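Local coordinates for endoglucanase (Clostridium thermocellum, PDB 2C4X), which is probably a cellulase of the cellulosome, represented here by its C-terminal PKD domain and beta-glucan-binding CBM44 module, at residues Phe29-Ser34 and Ala42-Asp47. The protein carries 1 engineered substitution. Numbering follows the deposited sequence.
Sequences FNASNS and AYYVWD. Engineered in segment 42-47: Val45 (natural residue Ala).
Trp46 lays its six-membered ring against Phe29 and Ala31, bridging the two sheets of the PKD beta-sandwich. Its broad flat face receives Phe29 CB, 3.6 Å from Trp46 CH2, in a CH-pi contact. The Phe29 ring, its plane at 47° to the six-membered ring of Trp46, packs on Tyr63 and Tyr65. Ala31 CB, a small methyl, fits between two aromatics, 3.8 Å from both Trp46 CZ2 and Tyr44 CD2. Ser34 CB adds a looser touch near the plane of the Tyr44 ring, at its edge. In Trp46 and Tyr44 CG is anti to the carbonyl carbon (chi1 -60° and -58°), and the rings extend to residues 29-34.

Beside these apolar contacts, a water links the turn to Tyr44, which joins an apolar ring to a hydroxyl. Tyr44 OH is hydrogen-bonded to this water at 2.7 Å; Ser34 O and Ala31 O lie within hydrogen-bonding distance of it. Ser34 N bonds to Ala31 O, closing the type I turn 31-34, while Asn30 OD1 takes Ser32 N in an Asx turn and also Ser32 OG. Ser34 OG bonds to Ile13 N.

With no direct hydrogen bond across, the sheets cohere here through aromatic and methyl packing, and a water-linked phenol ties the turn to strand 41-47.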
# COMPACT_ATOMS: atom_id res chain seq x y z
N PHE A 29 13.08 -8.96 17.75
CA PHE A 29 11.96 -9.73 18.26
C PHE A 29 12.16 -9.93 19.75
O PHE A 29 13.24 -10.31 20.20
CB PHE A 29 11.85 -11.09 17.54
CG PHE A 29 11.51 -10.97 16.08
CD1 PHE A 29 12.52 -10.86 15.12
CD2 PHE A 29 10.18 -10.96 15.67
CE1 PHE A 29 12.20 -10.77 13.75
CE2 PHE A 29 9.85 -10.84 14.31
CZ PHE A 29 10.86 -10.75 13.35
N ASN A 30 11.11 -9.66 20.51
CA ASN A 30 11.21 -9.65 21.96
C ASN A 30 10.16 -10.57 22.58
O ASN A 30 8.99 -10.23 22.65
CB ASN A 30 11.07 -8.21 22.47
CG ASN A 30 11.36 -8.07 23.95
OD1 ASN A 30 11.09 -8.98 24.73
ND2 ASN A 30 11.91 -6.93 24.34
N ALA A 31 10.60 -11.75 23.02
CA ALA A 31 9.72 -12.73 23.65
C ALA A 31 9.75 -12.67 25.18
O ALA A 31 9.41 -13.65 25.85
CB ALA A 31 10.09 -14.13 23.18
N SER A 32 10.14 -11.53 25.73
CA SER A 32 10.41 -11.42 27.17
C SER A 32 9.17 -11.55 28.07
O SER A 32 9.31 -11.80 29.27
CB SER A 32 11.19 -10.14 27.50
OG SER A 32 10.36 -9.01 27.35
N ASN A 33 7.97 -11.40 27.50
CA ASN A 33 6.76 -11.66 28.29
C ASN A 33 6.33 -13.12 28.29
O ASN A 33 5.35 -13.47 28.97
CB ASN A 33 5.61 -10.72 27.93
CG ASN A 33 5.89 -9.28 28.34
OD1 ASN A 33 5.50 -8.34 27.65
ND2 ASN A 33 6.59 -9.10 29.46
N SER A 34 7.05 -13.96 27.55
CA SER A 34 6.90 -15.41 27.65
C SER A 34 7.29 -15.86 29.06
O SER A 34 8.22 -15.30 29.67
CB SER A 34 7.77 -16.15 26.62
OG SER A 34 7.43 -15.79 25.29
N ALA A 42 13.52 -23.02 28.93
CA ALA A 42 14.84 -23.51 28.54
C ALA A 42 15.34 -22.85 27.25
O ALA A 42 16.51 -22.48 27.15
CB ALA A 42 14.84 -25.02 28.40
N TYR A 43 14.45 -22.69 26.27
CA TYR A 43 14.87 -22.06 25.02
C TYR A 43 13.71 -21.50 24.19
O TYR A 43 12.52 -21.78 24.44
CB TYR A 43 15.81 -22.98 24.20
CG TYR A 43 15.29 -24.37 23.97
CD1 TYR A 43 14.44 -24.64 22.90
CD2 TYR A 43 15.65 -25.42 24.82
CE1 TYR A 43 13.95 -25.93 22.67
CE2 TYR A 43 15.17 -26.71 24.61
CZ TYR A 43 14.32 -26.95 23.53
OH TYR A 43 13.83 -28.22 23.29
N TYR A 44 14.10 -20.67 23.23
CA TYR A 44 13.20 -19.98 22.33
C TYR A 44 13.62 -20.38 20.93
O TYR A 44 14.79 -20.24 20.58
CB TYR A 44 13.37 -18.46 22.48
CG TYR A 44 13.14 -17.94 23.88
CD1 TYR A 44 14.14 -18.04 24.86
CD2 TYR A 44 11.92 -17.35 24.23
CE1 TYR A 44 13.93 -17.59 26.13
CE2 TYR A 44 11.70 -16.88 25.51
CZ TYR A 44 12.71 -17.01 26.46
OH TYR A 44 12.52 -16.55 27.74
N VAL A 45 12.67 -20.89 20.14
CA VAL A 45 12.94 -21.32 18.77
C VAL A 45 12.09 -20.45 17.83
O VAL A 45 10.88 -20.33 18.02
CB VAL A 45 12.64 -22.82 18.56
CG1 VAL A 45 12.86 -23.24 17.10
CG2 VAL A 45 13.49 -23.69 19.50
N TRP A 46 12.74 -19.84 16.85
CA TRP A 46 12.10 -18.88 15.94
C TRP A 46 12.12 -19.40 14.51
O TRP A 46 13.14 -19.91 14.03
CB TRP A 46 12.87 -17.57 15.95
CG TRP A 46 12.94 -16.88 17.28
CD1 TRP A 46 13.91 -17.05 18.24
CD2 TRP A 46 12.03 -15.91 17.79
NE1 TRP A 46 13.64 -16.24 19.32
CE2 TRP A 46 12.50 -15.53 19.08
CE3 TRP A 46 10.85 -15.33 17.30
CZ2 TRP A 46 11.84 -14.59 19.86
CZ3 TRP A 46 10.19 -14.39 18.08
CH2 TRP A 46 10.69 -14.03 19.36
N ASP A 47 10.98 -19.25 13.82
CA ASP A 47 10.91 -19.49 12.38
C ASP A 47 10.53 -18.13 11.80
O ASP A 47 9.45 -17.61 12.08
CB ASP A 47 9.87 -20.57 12.05
CG ASP A 47 9.77 -20.86 10.56
OD1 ASP A 47 9.91 -19.94 9.73
OD2 ASP A 47 9.51 -22.02 10.20
O HOH W 1 10.86 -14.60 28.58